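Local coordinates for SusD superfamily protein (Parabacteroides distasonis, PDB 3OTN), which is a putative outer-membrane protein of the SusD family that probably binds carbohydrate or other nutrients, at residues A[70-84]-A[455-469]. Sequence-based numbering, arbitrary orientation.
Sequences LLVSDRSLYIEDWWQ and VYTETQLLFPIPLSE. With EDO (1,2-ethanediol), chain L; ACT (acetate ion), chain E.
Glu469 folds over one face of the Trp83 indole, its CG 3.7 Å from the centroid of the five-membered ring in a CH-pi contact. Ile465 meets the six-membered end of the indole, CD1 lying 3.7 Å from Trp83 CZ3, while at the ring edge Trp83 NE1 donates to a bound acetate. The Glu80 chain runs antiparallel to the Pro466 ring, and in the modelled conformer, one of two, Ser468 OG donates to Glu80 OE2 at 2.9 Å, from the anti side and somewhat out of the carboxylate plane. A backbone hydrogen bond, Leu467 N to Asp74 O, joins the start of helix 467-472 to the Ser73-Ser76 type I turn. Leu467, with CG anti to its own N (chi1 -177°), runs alongside Arg75 and places CD2 over one guanidinium face, toward its rim. Ile79 packs on Phe463, Pro464 and Pro466, and Val72 CG1 reaches the Phe463 edge and crosses Pro464. Farther along, Leu70 crosses both Tyr456 and Gln460 at about a right angle, with CD1 3.6 Å from Tyr456 CE1. Gln460 OE1 accepts from Thr457 N and OG1, which fixes the amide beside Leu70 CG; an alanine in place of Gln460 would probably leave both Thr457 donors without this acceptor and Leu70 without one flank. In this SusD-family chain the contact joins segment 455-469, near the C-terminus, to loop 70-78 and the start of helix 79-100.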
loop_
_atom_site.group_PDB
_atom_site.type_symbol
_atom_site.label_atom_id
_atom_site.label_comp_id
_atom_site.label_asym_id
_atom_site.label_seq_id
_atom_site.Cartn_x
_atom_site.Cartn_y
_atom_site.Cartn_z
ATOM N N LEU A 70 -6.436 20.956 -4.864
ATOM C CA LEU A 70 -6.545 21.096 -3.414
ATOM C C LEU A 70 -7.970 21.515 -3.013
ATOM O O LEU A 70 -8.168 22.469 -2.252
ATOM C CB LEU A 70 -5.466 22.041 -2.879
ATOM C CG LEU A 70 -4.273 21.376 -2.188
ATOM C CD1 LEU A 70 -3.593 20.337 -3.024
ATOM C CD2 LEU A 70 -3.295 22.474 -1.764
ATOM N N LEU A 71 -8.952 20.815 -3.579
ATOM C CA LEU A 71 -10.367 20.991 -3.263
ATOM C C LEU A 71 -11.034 19.683 -2.835
ATOM O O LEU A 71 -12.238 19.548 -2.932
ATOM C CB LEU A 71 -11.118 21.525 -4.484
ATOM C CG LEU A 71 -10.677 22.877 -5.020
ATOM C CD1 LEU A 71 -11.600 23.253 -6.185
ATOM C CD2 LEU A 71 -10.714 23.914 -3.897
ATOM N N VAL A 72 -10.248 18.735 -2.370
ATOM C CA VAL A 72 -10.750 17.528 -1.752
ATOM C C VAL A 72 -11.750 17.911 -0.637
ATOM O O VAL A 72 -11.528 18.885 0.125
ATOM C CB VAL A 72 -9.576 16.659 -1.248
ATOM C CG1 VAL A 72 -10.056 15.471 -0.389
ATOM C CG2 VAL A 72 -8.781 16.123 -2.455
ATOM N N SER A 73 -12.870 17.191 -0.607
ATOM C CA SER A 73 -13.984 17.492 0.315
ATOM C C SER A 73 -14.562 16.197 0.858
ATOM O O SER A 73 -14.140 15.084 0.459
ATOM C CB SER A 73 -15.090 18.279 -0.408
ATOM O OG SER A 73 -15.872 17.438 -1.243
ATOM N N ASP A 74 -15.547 16.336 1.749
ATOM C CA ASP A 74 -16.241 15.163 2.288
ATOM C C ASP A 74 -17.058 14.406 1.223
ATOM O O ASP A 74 -17.518 13.320 1.484
ATOM C CB ASP A 74 -17.114 15.549 3.499
ATOM C CG ASP A 74 -18.102 16.635 3.201
ATOM O OD1 ASP A 74 -18.289 17.002 2.004
ATOM O OD2 ASP A 74 -18.678 17.144 4.193
ATOM N N ARG A 75 -17.243 15.001 0.046
ATOM C CA ARG A 75 -17.872 14.342 -1.108
ATOM C C ARG A 75 -16.866 13.732 -2.110
ATOM O O ARG A 75 -17.285 13.140 -3.099
ATOM C CB ARG A 75 -18.752 15.330 -1.866
ATOM C CG ARG A 75 -20.002 15.696 -1.144
ATOM C CD ARG A 75 -20.723 16.811 -1.898
ATOM N NE ARG A 75 -21.915 17.206 -1.178
ATOM C CZ ARG A 75 -23.073 16.548 -1.190
ATOM N NH1 ARG A 75 -23.247 15.454 -1.935
ATOM N NH2 ARG A 75 -24.087 17.030 -0.491
ATOM N N SER A 76 -15.565 13.871 -1.884
ATOM C CA SER A 76 -14.584 13.283 -2.832
ATOM C C SER A 76 -14.694 11.754 -2.945
ATOM O O SER A 76 -15.211 11.065 -2.068
ATOM C CB SER A 76 -13.169 13.717 -2.475
ATOM O OG SER A 76 -13.041 15.133 -2.716
ATOM N N LEU A 77 -14.240 11.231 -4.064
ATOM C CA LEU A 77 -14.215 9.804 -4.288
ATOM C C LEU A 77 -13.258 9.056 -3.362
ATOM O O LEU A 77 -12.390 9.649 -2.695
ATOM C CB LEU A 77 -13.863 9.530 -5.759
ATOM C CG LEU A 77 -14.834 10.053 -6.823
ATOM C CD1 LEU A 77 -14.314 9.747 -8.205
ATOM C CD2 LEU A 77 -16.236 9.468 -6.612
ATOM N N TYR A 78 -13.426 7.733 -3.344
ATOM C CA TYR A 78 -12.562 6.760 -2.649
ATOM C C TYR A 78 -12.719 6.685 -1.150
ATOM O O TYR A 78 -12.667 5.596 -0.587
ATOM C CB TYR A 78 -11.076 6.935 -3.025
ATOM C CG TYR A 78 -10.886 7.279 -4.471
ATOM C CD1 TYR A 78 -11.380 6.440 -5.449
ATOM C CD2 TYR A 78 -10.293 8.485 -4.873
ATOM C CE1 TYR A 78 -11.283 6.749 -6.783
ATOM C CE2 TYR A 78 -10.174 8.812 -6.258
ATOM C CZ TYR A 78 -10.678 7.918 -7.201
ATOM O OH TYR A 78 -10.618 8.164 -8.573
ATOM N N ILE A 79 -12.837 7.833 -0.478
ATOM C CA ILE A 79 -12.879 7.869 0.961
ATOM C C ILE A 79 -14.061 7.028 1.535
ATOM O O ILE A 79 -13.907 6.386 2.566
ATOM C CB ILE A 79 -12.852 9.326 1.547
ATOM C CG1 ILE A 79 -14.066 10.141 1.079
ATOM C CG2 ILE A 79 -11.499 10.041 1.209
ATOM C CD1 ILE A 79 -14.100 11.547 1.593
ATOM N N GLU A 80 -15.216 7.017 0.875
ATOM C CA GLU A 80 -16.349 6.195 1.327
ATOM C C GLU A 80 -16.011 4.715 1.313
ATOM O O GLU A 80 -16.353 3.986 2.239
ATOM C CB GLU A 80 -17.591 6.410 0.444
ATOM C CG GLU A 80 -18.371 7.598 0.836
ATOM C CD GLU A 80 -19.485 7.920 -0.131
ATOM O OE1 GLU A 80 -19.194 8.287 -1.300
ATOM O OE2 GLU A 80 -20.641 7.856 0.317
ATOM N N ASP A 81 -15.361 4.278 0.235
ATOM C CA ASP A 81 -15.030 2.856 0.038
ATOM C C ASP A 81 -14.034 2.404 1.103
ATOM O O ASP A 81 -14.171 1.330 1.675
ATOM C CB ASP A 81 -14.439 2.638 -1.366
ATOM C CG ASP A 81 -15.345 3.201 -2.462
ATOM O OD1 ASP A 81 -16.236 2.468 -2.897
ATOM O OD2 ASP A 81 -15.220 4.396 -2.811
ATOM N N TRP A 82 -13.045 3.254 1.354
ATOM C CA TRP A 82 -12.030 2.952 2.332
ATOM C C TRP A 82 -12.625 2.863 3.724
ATOM O O TRP A 82 -12.323 1.915 4.436
ATOM C CB TRP A 82 -10.885 3.957 2.325
ATOM C CG TRP A 82 -9.835 3.712 1.305
ATOM C CD1 TRP A 82 -9.710 4.318 0.087
ATOM C CD2 TRP A 82 -8.722 2.840 1.431
ATOM N NE1 TRP A 82 -8.595 3.854 -0.570
ATOM C CE2 TRP A 82 -7.970 2.939 0.237
ATOM C CE3 TRP A 82 -8.293 1.969 2.424
ATOM C CZ2 TRP A 82 -6.791 2.213 0.028
ATOM C CZ3 TRP A 82 -7.128 1.223 2.206
ATOM C CH2 TRP A 82 -6.379 1.378 1.025
ATOM N N TRP A 83 -13.477 3.819 4.092
ATOM C CA TRP A 83 -14.105 3.797 5.423
ATOM C C TRP A 83 -15.043 2.597 5.616
ATOM O O TRP A 83 -14.925 1.871 6.564
ATOM C CB TRP A 83 -14.896 5.085 5.646
ATOM C CG TRP A 83 -15.472 5.241 7.006
ATOM C CD1 TRP A 83 -16.659 4.748 7.461
ATOM C CD2 TRP A 83 -14.910 5.980 8.070
ATOM N NE1 TRP A 83 -16.870 5.123 8.766
ATOM C CE2 TRP A 83 -15.801 5.873 9.179
ATOM C CE3 TRP A 83 -13.721 6.704 8.225
ATOM C CZ2 TRP A 83 -15.540 6.485 10.409
ATOM C CZ3 TRP A 83 -13.454 7.317 9.465
ATOM C CH2 TRP A 83 -14.373 7.211 10.530
ATOM N N GLN A 84 -15.978 2.427 4.709
ATOM C CA GLN A 84 -16.993 1.377 4.832
ATOM C C GLN A 84 -16.378 -0.022 4.799
ATOM O O GLN A 84 -16.755 -0.874 5.615
ATOM C CB GLN A 84 -18.047 1.511 3.740
ATOM C CG GLN A 84 -18.868 2.761 3.841
ATOM C CD GLN A 84 -19.860 2.944 2.688
ATOM O OE1 GLN A 84 -19.982 2.094 1.798
ATOM N NE2 GLN A 84 -20.587 4.056 2.720
ATOM N N VAL A 455 -0.414 24.991 -2.682
ATOM C CA VAL A 455 0.446 24.898 -1.504
ATOM C C VAL A 455 -0.207 24.037 -0.426
ATOM O O VAL A 455 -1.349 24.284 -0.032
ATOM C CB VAL A 455 0.820 26.314 -0.954
ATOM C CG1 VAL A 455 1.661 26.178 0.309
ATOM C CG2 VAL A 455 1.581 27.142 -2.032
ATOM N N TYR A 456 0.503 23.008 0.039
ATOM C CA TYR A 456 -0.024 22.104 1.062
ATOM C C TYR A 456 -0.036 22.790 2.422
ATOM O O TYR A 456 0.884 23.556 2.752
ATOM C CB TYR A 456 0.781 20.803 1.118
ATOM C CG TYR A 456 0.547 19.833 -0.043
ATOM C CD1 TYR A 456 -0.035 20.244 -1.246
ATOM C CD2 TYR A 456 0.946 18.511 0.045
ATOM C CE1 TYR A 456 -0.221 19.355 -2.299
ATOM C CE2 TYR A 456 0.771 17.607 -1.020
ATOM C CZ TYR A 456 0.205 18.042 -2.189
ATOM O OH TYR A 456 0.043 17.190 -3.242
ATOM N N THR A 457 -1.106 22.543 3.174
ATOM C CA THR A 457 -1.295 23.042 4.513
ATOM C C THR A 457 -1.533 21.876 5.472
ATOM O O THR A 457 -1.517 20.692 5.063
ATOM C CB THR A 457 -2.501 23.993 4.558
ATOM O OG1 THR A 457 -3.735 23.250 4.452
ATOM C CG2 THR A 457 -2.408 25.079 3.444
ATOM N N GLU A 458 -1.788 22.192 6.743
ATOM C CA GLU A 458 -2.149 21.194 7.755
ATOM C C GLU A 458 -3.354 20.318 7.319
ATOM O O GLU A 458 -3.436 19.119 7.646
ATOM C CB GLU A 458 -2.430 21.886 9.104
ATOM C CG GLU A 458 -1.213 22.568 9.781
ATOM C CD GLU A 458 -0.888 24.009 9.304
ATOM O OE1 GLU A 458 -1.477 24.540 8.319
ATOM O OE2 GLU A 458 -0.001 24.601 9.939
ATOM N N THR A 459 -4.289 20.916 6.583
ATOM C CA THR A 459 -5.476 20.206 6.073
ATOM C C THR A 459 -5.158 18.929 5.297
ATOM O O THR A 459 -5.798 17.887 5.517
ATOM C CB THR A 459 -6.318 21.149 5.194
ATOM O OG1 THR A 459 -6.657 22.299 5.968
ATOM C CG2 THR A 459 -7.587 20.482 4.673
ATOM N N GLN A 460 -4.137 19.004 4.438
ATOM C CA GLN A 460 -3.790 17.905 3.529
ATOM C C GLN A 460 -3.114 16.723 4.244
ATOM O O GLN A 460 -2.970 15.664 3.645
ATOM C CB GLN A 460 -2.913 18.389 2.381
ATOM C CG GLN A 460 -3.642 19.174 1.282
ATOM C CD GLN A 460 -4.112 20.552 1.711
ATOM O OE1 GLN A 460 -3.394 21.296 2.398
ATOM N NE2 GLN A 460 -5.321 20.912 1.287
ATOM N N LEU A 461 -2.726 16.901 5.515
ATOM C CA LEU A 461 -2.191 15.786 6.324
ATOM C C LEU A 461 -3.172 14.609 6.535
ATOM O O LEU A 461 -2.736 13.489 6.838
ATOM C CB LEU A 461 -1.735 16.295 7.697
ATOM C CG LEU A 461 -0.523 17.245 7.726
ATOM C CD1 LEU A 461 -0.368 17.858 9.122
ATOM C CD2 LEU A 461 0.739 16.547 7.275
ATOM N N LEU A 462 -4.475 14.869 6.409
ATOM C CA LEU A 462 -5.496 13.831 6.530
ATOM C C LEU A 462 -6.538 13.989 5.434
ATOM O O LEU A 462 -6.661 15.057 4.840
ATOM C CB LEU A 462 -6.188 13.925 7.898
ATOM C CG LEU A 462 -5.323 13.613 9.117
ATOM C CD1 LEU A 462 -6.060 13.951 10.418
ATOM C CD2 LEU A 462 -4.852 12.160 9.125
ATOM N N PHE A 463 -7.262 12.907 5.166
ATOM C CA PHE A 463 -8.409 12.927 4.282
ATOM C C PHE A 463 -9.658 13.131 5.111
ATOM O O PHE A 463 -9.668 12.830 6.304
ATOM C CB PHE A 463 -8.507 11.648 3.429
ATOM C CG PHE A 463 -7.494 11.605 2.321
ATOM C CD1 PHE A 463 -7.598 12.482 1.234
ATOM C CD2 PHE A 463 -6.448 10.723 2.350
ATOM C CE1 PHE A 463 -6.666 12.473 0.232
ATOM C CE2 PHE A 463 -5.506 10.715 1.314
ATOM C CZ PHE A 463 -5.624 11.562 0.277
ATOM N N PRO A 464 -10.728 13.640 4.479
ATOM C CA PRO A 464 -11.939 13.913 5.236
ATOM C C PRO A 464 -12.695 12.647 5.604
ATOM O O PRO A 464 -12.625 11.625 4.881
ATOM C CB PRO A 464 -12.808 14.732 4.248
ATOM C CG PRO A 464 -12.061 14.854 3.017
ATOM C CD PRO A 464 -10.875 13.975 3.052
ATOM N N ILE A 465 -13.458 12.739 6.675
ATOM C CA ILE A 465 -14.428 11.712 7.010
ATOM C C ILE A 465 -15.522 11.905 5.960
ATOM O O ILE A 465 -15.916 13.024 5.723
ATOM C CB ILE A 465 -15.003 11.893 8.415
ATOM C CG1 ILE A 465 -13.890 12.028 9.480
ATOM C CG2 ILE A 465 -15.947 10.744 8.752
ATOM C CD1 ILE A 465 -12.785 10.957 9.432
ATOM N N PRO A 466 -15.984 10.824 5.303
ATOM C CA PRO A 466 -17.027 10.943 4.263
ATOM C C PRO A 466 -18.323 11.551 4.738
ATOM O O PRO A 466 -18.804 11.215 5.824
ATOM C CB PRO A 466 -17.302 9.484 3.877
ATOM C CG PRO A 466 -16.131 8.759 4.209
ATOM C CD PRO A 466 -15.494 9.436 5.404
ATOM N N LEU A 467 -18.900 12.403 3.902
ATOM C CA LEU A 467 -20.139 13.049 4.193
ATOM C C LEU A 467 -21.209 12.022 4.520
ATOM O O LEU A 467 -21.934 12.223 5.469
ATOM C CB LEU A 467 -20.619 13.908 3.019
ATOM C CG LEU A 467 -21.918 14.698 3.262
ATOM C CD1 LEU A 467 -21.810 15.585 4.499
ATOM C CD2 LEU A 467 -22.283 15.533 2.002
ATOM N N SER A 468 -21.295 10.918 3.761
ATOM C CA SER A 468 -22.313 9.917 4.047
ATOM C C SER A 468 -22.257 9.386 5.496
ATOM O O SER A 468 -23.301 9.194 6.145
ATOM C CB SER A 468 -22.216 8.729 3.065
ATOM O OG SER A 468 -20.963 8.111 3.168
ATOM N N GLU A 469 -21.047 9.127 5.976
ATOM C CA GLU A 469 -20.823 8.635 7.341
ATOM C C GLU A 469 -21.216 9.663 8.395
ATOM O O GLU A 469 -21.878 9.312 9.372
ATOM C CB GLU A 469 -19.373 8.240 7.521
ATOM C CG GLU A 469 -18.958 7.050 6.652
ATOM C CD GLU A 469 -19.729 5.757 6.984
ATOM O OE1 GLU A 469 -20.118 5.525 8.168
ATOM O OE2 GLU A 469 -19.926 4.970 6.058
HETATM C C1 EDO L . -9.606 21.194 1.379
HETATM O O1 EDO L . -9.383 20.427 0.202
HETATM C C2 EDO L . -9.900 22.620 0.976
HETATM O O2 EDO L . -8.677 23.155 0.488
HETATM C C ACT E . -18.087 3.467 11.712
HETATM O O ACT E . -18.218 4.674 11.378
HETATM O OXT ACT E . -18.819 2.564 11.195
HETATM C CH3 ACT E . -17.064 3.102 12.711
#